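Local coordinates for NUDIX hydrolase (Nitrosomonas europaea, PDB 2B0V), which is probably a magnesium-dependent Nudix hydrolase that removes phosphate from nucleoside tri- and diphosphates and perhaps from thiamine diphosphate, at residues 49-52 against 53-56; 122-126 against 127-131. All coordinates share one frame; numbering follows the deposited sequence. Where two conformers were deposited one is given.

How the contacts relate
Contact 1 (49-52 against 53-56) is two turns of helix 48-60, which carries much of the Nudix box; contact 2 (122-126 against 127-131) is the loop that turns into helix 128-137. Their centres are 20 Å apart on opposite sides of the chain's centre, and their nearest atoms are about 9 Å apart without touching. A single 1,2-ethanediol, probably from the crystallisation liquor, spans the gap: R125 of contact 2 holds O1 by a weak hydrogen bond, while O2 has a weak bond to E55 of contact 1. E59 also bonds to this molecule, consistent with a pocket beside the Nudix helix.

Contact 1 (49-52 against 53-56); sequences IQAC and SREV
Four main-chain hydrogen bonds tie I49, Q50, A51 and C52 to S53, R54, E55 and V56, each reaching four residues on in regular alpha-helical fashion. The shortest runs from R54 N to Q50 O at 2.8 Å; the one from V56 N to C52 O, at 3.1 Å, is the straightest. One further polar link is made through solvent. Water 1 donates to Q50 OE1 (2.7 Å) and is also hydrogen-bonded to S53 OG, bridging two side chains whose oxygens do not meet directly. Q50 reaches it because its chain bends at chi2 (-64°), which curls the amide along the helix surface toward S53.

This is the helix of the Nudix box: residues 40-61 match the signature, and R54 and E55 open its REXXEE segment, whose glutamates in this family usually bind the catalytic magnesium. R54 NH1 meets E55 OE2 in a salt bridge of 2.9 Å, though as a hydrogen bond it is weak and bent (144°). NH1 also forms a salt bridge with E58; NH2 forms one with E46 and a hydrogen bond to the carbonyl oxygen of H41, so several partners fix the guanidinium's rotation.

The R54 chain leaves the helix extended and folds back at chi3 (55°), which brings R54 NH2 to 4.1 Å from A51 CB and lays one guanidinium face over A51 O, near the rim of the group. The V56 CG2 methyl lies 3.4 Å from C52 O. The buried side chains of C52 and V56 both pack on A13 of strand 8-17; C52 also touches F64 and F89, and I49 shares F89 with it.

Contact 2 (122-126 against 127-131); sequences AMHRT and PLVMQ. With EDO (1,2-ethanediol), chain D.
H124 and V129 meet because of their first torsions: the histidine's CG lies opposite its own carbonyl carbon (chi1 -71°), while V129 sets CG1 opposite its own backbone N (179°), against one face of the imidazole. V129 CG1 makes a CH-pi contact with that face, 4.1 Å from the H124 ring centroid and displaced toward the rim on the CG-ND1 side. At the ring's edge, nearly in its plane, the selenium of selenomethionine M130 approaches H124 CE1 to 3.9 Å in a sulfur-aromatic type of contact.

Water 2 lies in the ring plane too, but off the ND1 corner, hydrogen-bonded to H124 ND1 at 2.7 Å. It donates to T126 O (2.8 Å) and accepts from M130 N (2.9 Å), joining the loop to the first turn of the helix. On its other side the ring gives NE2 to the carbonyl oxygen of I117, at helix 114-119. With an alanine here, V129 CG1 and the M130 selenium would probably lose the ring they pack against, and both water 2 and the I117 carbonyl would lose a hydrogen-bonding partner.

The end of R125 leads away from the 127-131 segment: its NH1 forms a salt bridge with E26 and a weak hydrogen bond to O1 of the ethanediol.

T126 grips the helix start with two oxygens. T126 OG1 accepts from L128 N at 3.0 Å, a bent bond (139°), and it also lies against L128 CB. The carbonyl oxygen, T126 O, takes V129 N at 3.2 Å, with the donor well above the carbonyl plane. Such a side-chain oxygen bonded to the amide two residues on is an ST turn, here capping the entry to helix 128-137.

Contact 1 (49-52 against 53-56)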
loop_
_atom_site.group_PDB
_atom_site.type_symbol
_atom_site.label_atom_id
_atom_site.label_comp_id
_atom_site.label_asym_id
_atom_site.label_seq_id
_atom_site.Cartn_x
_atom_site.Cartn_y
_atom_site.Cartn_z
ATOM N N ILE A 49 -8.887 -7.377 -2.748
ATOM C CA ILE A 49 -8.428 -7.597 -1.370
ATOM C C ILE A 49 -7.220 -8.553 -1.319
ATOM O O ILE A 49 -6.236 -8.333 -0.564
ATOM C CB ILE A 49 -9.581 -8.117 -0.481
ATOM C CG1 ILE A 49 -10.577 -6.976 -0.281
ATOM C CG2 ILE A 49 -9.050 -8.493 0.884
ATOM C CD1 ILE A 49 -11.892 -7.395 0.386
ATOM N N GLN A 50 -7.298 -9.630 -2.094
ATOM C CA GLN A 50 -6.162 -10.565 -2.135
ATOM C C GLN A 50 -4.916 -9.943 -2.772
ATOM O O GLN A 50 -3.793 -10.242 -2.324
ATOM C CB GLN A 50 -6.545 -11.898 -2.777
ATOM C CG GLN A 50 -7.560 -12.700 -1.907
ATOM C CD GLN A 50 -6.965 -13.095 -0.561
ATOM O OE1 GLN A 50 -7.131 -12.413 0.453
ATOM N NE2 GLN A 50 -6.229 -14.191 -0.554
ATOM N N ALA A 51 -5.091 -9.042 -3.737
ATOM C CA ALA A 51 -3.945 -8.308 -4.333
ATOM C C ALA A 51 -3.260 -7.522 -3.243
ATOM O O ALA A 51 -2.022 -7.429 -3.202
ATOM C CB ALA A 51 -4.444 -7.337 -5.373
ATOM N N CYS A 52 -4.067 -6.912 -2.376
ATOM C CA CYS A 52 -3.521 -6.119 -1.278
ATOM C C CYS A 52 -2.665 -7.006 -0.355
ATOM O O CYS A 52 -1.554 -6.639 -0.009
ATOM C CB CYS A 52 -4.640 -5.411 -0.516
ATOM S SG CYS A 52 -3.965 -4.301 0.789
ATOM N N SER A 53 -3.194 -8.173 0.021
ATOM C CA SER A 53 -2.441 -9.054 0.898
ATOM C C SER A 53 -1.178 -9.544 0.207
ATOM O O SER A 53 -0.132 -9.677 0.869
ATOM C CB SER A 53 -3.298 -10.234 1.315
ATOM O OG SER A 53 -4.401 -9.759 2.065
ATOM N N ARG A 54 -1.268 -9.830 -1.085
ATOM C CA ARG A 54 -0.116 -10.319 -1.859
ATOM C C ARG A 54 0.971 -9.251 -1.839
ATOM O O ARG A 54 2.136 -9.559 -1.601
ATOM C CB ARG A 54 -0.512 -10.605 -3.290
ATOM C CG ARG A 54 0.688 -10.938 -4.176
ATOM C CD ARG A 54 0.292 -11.275 -5.610
ATOM N NE ARG A 54 -0.514 -10.225 -6.246
ATOM C CZ ARG A 54 -0.036 -9.046 -6.640
ATOM N NH1 ARG A 54 1.249 -8.740 -6.455
ATOM N NH2 ARG A 54 -0.844 -8.164 -7.219
ATOM N N GLU A 55 0.592 -7.989 -2.078
ATOM C CA GLU A 55 1.584 -6.929 -2.086
ATOM C C GLU A 55 2.260 -6.744 -0.730
ATOM O O GLU A 55 3.484 -6.550 -0.685
ATOM C CB GLU A 55 0.966 -5.635 -2.586
ATOM C CG GLU A 55 0.726 -5.576 -4.140
ATOM C CD GLU A 55 1.981 -5.707 -5.004
ATOM O OE1 GLU A 55 3.127 -5.633 -4.496
ATOM O OE2 GLU A 55 1.816 -5.895 -6.228
ATOM N N VAL A 56 1.506 -6.808 0.374
ATOM C CA VAL A 56 2.128 -6.727 1.681
ATOM C C VAL A 56 3.170 -7.828 1.870
ATOM O O VAL A 56 4.314 -7.551 2.274
ATOM C CB VAL A 56 1.105 -6.767 2.834
ATOM C CG1 VAL A 56 1.809 -6.784 4.190
ATOM C CG2 VAL A 56 0.138 -5.555 2.693
HETATM O O HOH W 1 -5.682 -12.111 2.669
#

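Contact 2 (122-126 against 127-131)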
loop_
_atom_site.group_PDB
_atom_site.type_symbol
_atom_site.label_atom_id
_atom_site.label_comp_id
_atom_site.label_asym_id
_atom_site.label_seq_id
_atom_site.Cartn_x
_atom_site.Cartn_y
_atom_site.Cartn_z
ATOM N N ALA A 122 9.193 15.010 1.017
ATOM C CA ALA A 122 9.794 15.206 -0.307
ATOM C C ALA A 122 10.176 13.898 -1.036
ATOM O O ALA A 122 10.246 13.891 -2.272
ATOM C CB ALA A 122 10.987 16.193 -0.247
HETATM N N MSE A 123 10.394 12.807 -0.292
HETATM C CA MSE A 123 10.766 11.511 -0.916
HETATM C C MSE A 123 9.574 10.535 -0.930
HETATM O O MSE A 123 9.735 9.372 -1.286
HETATM C CB MSE A 123 12.009 10.884 -0.274
HETATM C CG MSE A 123 11.833 10.498 1.166
HETATM SE SE MSE A 123 13.475 9.701 1.919
HETATM C CE MSE A 123 13.147 7.911 1.309
ATOM N N HIS A 124 8.368 11.005 -0.591
ATOM C CA HIS A 124 7.200 10.125 -0.757
ATOM C C HIS A 124 7.029 9.808 -2.242
ATOM O O HIS A 124 7.191 10.691 -3.114
ATOM C CB HIS A 124 5.933 10.777 -0.258
ATOM C CG HIS A 124 5.862 10.912 1.220
ATOM N ND1 HIS A 124 4.723 11.346 1.855
ATOM C CD2 HIS A 124 6.772 10.666 2.191
ATOM C CE1 HIS A 124 4.943 11.407 3.155
ATOM N NE2 HIS A 124 6.173 10.992 3.388
ATOM N N ARG A 125 6.646 8.561 -2.524
ATOM C CA ARG A 125 6.446 8.167 -3.910
ATOM C C ARG A 125 5.369 9.016 -4.616
ATOM O O ARG A 125 5.555 9.437 -5.755
ATOM C CB ARG A 125 6.145 6.670 -4.003
ATOM C CG ARG A 125 5.756 6.203 -5.387
ATOM C CD ARG A 125 6.809 5.335 -5.965
ATOM N NE ARG A 125 6.518 4.815 -7.316
ATOM C CZ ARG A 125 6.229 3.540 -7.609
ATOM N NH1 ARG A 125 6.142 2.612 -6.645
ATOM N NH2 ARG A 125 6.021 3.183 -8.885
ATOM N N THR A 126 4.269 9.279 -3.930
ATOM C CA THR A 126 3.180 10.119 -4.499
ATOM C C THR A 126 2.529 10.873 -3.349
ATOM O O THR A 126 2.772 10.540 -2.193
ATOM C CB THR A 126 2.057 9.258 -5.154
ATOM O OG1 THR A 126 1.334 8.570 -4.130
ATOM C CG2 THR A 126 2.609 8.235 -6.205
ATOM N N PRO A 127 1.693 11.883 -3.662
ATOM C CA PRO A 127 0.929 12.557 -2.625
ATOM C C PRO A 127 -0.021 11.635 -1.848
ATOM O O PRO A 127 -0.471 11.998 -0.734
ATOM C CB PRO A 127 0.145 13.625 -3.414
ATOM C CG PRO A 127 0.971 13.866 -4.615
ATOM C CD PRO A 127 1.419 12.481 -4.987
ATOM N N LEU A 128 -0.302 10.445 -2.387
ATOM C CA LEU A 128 -1.209 9.507 -1.725
ATOM C C LEU A 128 -0.631 8.841 -0.491
ATOM O O LEU A 128 -1.383 8.326 0.366
ATOM C CB LEU A 128 -1.706 8.440 -2.704
ATOM C CG LEU A 128 -2.375 8.887 -4.001
ATOM C CD1 LEU A 128 -3.049 7.647 -4.540
ATOM C CD2 LEU A 128 -3.367 10.059 -3.802
ATOM N N VAL A 129 0.703 8.849 -0.400
ATOM C CA VAL A 129 1.354 8.222 0.754
ATOM C C VAL A 129 0.862 8.928 1.995
ATOM O O VAL A 129 0.432 8.288 2.980
ATOM C CB VAL A 129 2.890 8.293 0.659
ATOM C CG1 VAL A 129 3.506 7.670 1.878
ATOM C CG2 VAL A 129 3.346 7.522 -0.574
HETATM N N MSE A 130 0.911 10.263 1.965
HETATM C CA MSE A 130 0.444 11.015 3.110
HETATM C C MSE A 130 -1.084 11.003 3.204
HETATM O O MSE A 130 -1.655 10.841 4.297
HETATM C CB MSE A 130 0.988 12.464 3.029
HETATM C CG MSE A 130 0.804 13.278 4.273
HETATM SE SE MSE A 130 2.137 12.697 5.610
HETATM C CE MSE A 130 0.836 11.807 6.682
ATOM N N GLN A 131 -1.757 11.157 2.066
ATOM C CA GLN A 131 -3.230 11.283 2.101
ATOM C C GLN A 131 -3.877 10.026 2.681
ATOM O O GLN A 131 -4.831 10.114 3.489
ATOM C CB GLN A 131 -3.817 11.574 0.714
ATOM C CG GLN A 131 -5.319 11.958 0.771
ATOM C CD GLN A 131 -5.548 13.188 1.644
ATOM O OE1 GLN A 131 -6.313 13.166 2.611
ATOM N NE2 GLN A 131 -4.819 14.225 1.359
HETATM C C1 EDO D . 5.132 -1.285 -5.545
HETATM O O1 EDO D . 4.625 0.088 -5.560
HETATM C C2 EDO D . 4.796 -2.157 -6.775
HETATM O O2 EDO D . 4.765 -3.598 -6.518
HETATM O O HOH W 2 2.585 11.902 0.253
#